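Local atomic coordinates of T9SS C-terminal target domain-containing protein (Bacteroides cellulosilyticus, PDB entry 5JVK), a protein that probably hydrolyses O-glycosidic bonds in carbohydrates, as a family 39 glycoside hydrolase from a gut symbiont. Residues 130-135 against 166-171. Numbering follows the deposited sequence.
Sequences FTRIRT and GIKPLI
Arg-132 and Lys-168 run side by side from neighbouring parallel strands, the second and third of the eight that close the (β/α)8 barrel. The strands pair in parallel: Leu-170 N gives a nearly straight bond to Ile-133 O (2.8 Å), Lys-168 N binds Thr-131 O, and Thr-135 N reaches Leu-170 O, while the bond from Ile-133 N to Lys-168 O is weak at 3.5 Å. Arg-132, Arg-134, Lys-168 and Leu-170 start on the inner face, Lys-168 leading out to solvent at the N-terminal end; Ile-133, Thr-135, Pro-169 and Ile-171 point outward to helices 118-127 and 153-164.

On the outer face, Ile-133 has CG1 wedged between its own backbone N and carbonyl carbon (chi1 60°), and from there CD1 lies against Pro-169 CB at 3.7 Å. Its other branch, CG2, meets Ile-167 CG2 at 3.8 Å, the two isoleucine side chains crossing at about a right angle. Further along, Thr-135 and Ile-171 lie alongside each other, methyl CG2 of the threonine against CD1 of the isoleucine, while Thr-135 OG1 bonds to Val-110 O.

Inside, the extended Arg-134 crosses Leu-170 at a slant; Leu-170 CD2 sits 3.8 Å from Arg-134 CG and also borders the guanidinium edge. Glu-219 and Glu-340 form salt bridges to that guanidinium and Asn-222 a hydrogen bond, fixing its rotation. This lies further toward the C-terminal end of the strands, where (β/α)8 barrels carry their active sites, consistent with shaping the pocket; a nearby glycerol, probably from the crystallisation liquor, may mark it. Arg-132 NE bonds to Leu-104 O. Two waters in the guanidinium plane accept from Arg-132 NH1: one also accepts from Lys-168 NZ, and the other, 2.8 Å from Arg-132 NH1, donates to Lys-168 O.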
# COMPACT_ATOMS: atom_id res chain seq x y z
N PHE A 130 -0.57 -2.86 7.25
CA PHE A 130 -1.76 -2.79 6.39
C PHE A 130 -2.96 -3.50 7.01
O PHE A 130 -2.81 -4.53 7.68
CB PHE A 130 -1.47 -3.39 5.02
CG PHE A 130 -0.39 -2.66 4.25
CD1 PHE A 130 -0.65 -1.43 3.65
CD2 PHE A 130 0.88 -3.22 4.12
CE1 PHE A 130 0.34 -0.76 2.94
CE2 PHE A 130 1.87 -2.56 3.41
CZ PHE A 130 1.61 -1.33 2.82
N THR A 131 -4.15 -2.94 6.80
CA THR A 131 -5.43 -3.55 7.20
C THR A 131 -6.32 -3.94 6.02
O THR A 131 -7.42 -4.46 6.24
CB THR A 131 -6.23 -2.58 8.09
OG1 THR A 131 -6.49 -1.38 7.36
CG2 THR A 131 -5.47 -2.27 9.36
N ARG A 132 -5.88 -3.67 4.79
CA ARG A 132 -6.61 -4.05 3.59
C ARG A 132 -5.67 -4.63 2.55
O ARG A 132 -4.49 -4.28 2.51
CB ARG A 132 -7.32 -2.83 2.99
CG ARG A 132 -8.36 -2.19 3.89
CD ARG A 132 -8.96 -0.97 3.22
NE ARG A 132 -9.88 -0.23 4.09
CZ ARG A 132 -11.14 -0.57 4.35
NH1 ARG A 132 -11.69 -1.66 3.81
NH2 ARG A 132 -11.87 0.19 5.16
N ILE A 133 -6.19 -5.53 1.73
CA ILE A 133 -5.46 -6.03 0.55
C ILE A 133 -6.37 -6.04 -0.67
O ILE A 133 -7.59 -6.19 -0.54
CB ILE A 133 -4.83 -7.43 0.77
CG1 ILE A 133 -5.89 -8.50 1.09
CG2 ILE A 133 -3.76 -7.36 1.85
CD1 ILE A 133 -6.40 -9.28 -0.11
N ARG A 134 -5.78 -5.85 -1.84
CA ARG A 134 -6.49 -5.89 -3.11
C ARG A 134 -5.90 -7.00 -3.96
O ARG A 134 -4.68 -7.12 -4.07
CB ARG A 134 -6.37 -4.55 -3.84
CG ARG A 134 -7.10 -4.49 -5.18
CD ARG A 134 -7.06 -3.08 -5.72
NE ARG A 134 -7.73 -2.91 -7.01
CZ ARG A 134 -7.15 -2.92 -8.21
NH1 ARG A 134 -5.84 -3.11 -8.36
NH2 ARG A 134 -7.90 -2.73 -9.29
N THR A 135 -6.77 -7.81 -4.57
CA THR A 135 -6.33 -8.81 -5.53
C THR A 135 -7.39 -9.12 -6.57
O THR A 135 -8.56 -8.78 -6.41
CB THR A 135 -5.84 -10.10 -4.83
OG1 THR A 135 -5.13 -10.91 -5.76
CG2 THR A 135 -7.01 -10.89 -4.22
N GLY A 166 -6.35 -10.23 10.40
CA GLY A 166 -7.27 -9.11 10.65
C GLY A 166 -7.30 -8.09 9.53
O GLY A 166 -7.21 -6.89 9.78
N ILE A 167 -7.42 -8.58 8.30
CA ILE A 167 -7.34 -7.74 7.10
C ILE A 167 -8.63 -7.90 6.29
O ILE A 167 -9.10 -9.01 6.09
CB ILE A 167 -6.10 -8.14 6.26
CG1 ILE A 167 -4.81 -7.72 7.00
CG2 ILE A 167 -6.13 -7.50 4.88
CD1 ILE A 167 -3.55 -8.40 6.49
N LYS A 168 -9.19 -6.77 5.85
CA LYS A 168 -10.38 -6.77 5.00
C LYS A 168 -9.97 -6.85 3.52
O LYS A 168 -9.39 -5.89 3.00
CB LYS A 168 -11.20 -5.49 5.22
CG LYS A 168 -11.85 -5.38 6.59
CD LYS A 168 -12.79 -4.19 6.64
CE LYS A 168 -13.22 -3.87 8.06
NZ LYS A 168 -13.93 -2.57 8.13
N PRO A 169 -10.28 -7.97 2.83
CA PRO A 169 -9.90 -8.05 1.42
C PRO A 169 -10.87 -7.30 0.50
O PRO A 169 -12.08 -7.37 0.70
CB PRO A 169 -9.91 -9.55 1.13
CG PRO A 169 -10.66 -10.19 2.25
CD PRO A 169 -11.06 -9.15 3.24
N LEU A 170 -10.31 -6.60 -0.49
CA LEU A 170 -11.06 -5.96 -1.57
C LEU A 170 -10.74 -6.74 -2.84
O LEU A 170 -9.58 -7.03 -3.11
CB LEU A 170 -10.63 -4.50 -1.70
CG LEU A 170 -11.33 -3.60 -2.74
CD1 LEU A 170 -11.40 -2.16 -2.25
CD2 LEU A 170 -10.66 -3.65 -4.11
N ILE A 171 -11.77 -7.07 -3.63
CA ILE A 171 -11.61 -7.94 -4.80
C ILE A 171 -12.01 -7.20 -6.08
O ILE A 171 -13.14 -6.72 -6.19
CB ILE A 171 -12.43 -9.24 -4.67
CG1 ILE A 171 -12.07 -10.00 -3.39
CG2 ILE A 171 -12.26 -10.14 -5.90
CD1 ILE A 171 -10.66 -10.58 -3.34
O HOH W 1 -10.76 -3.49 1.86
O HOH W 2 -14.45 -1.95 4.97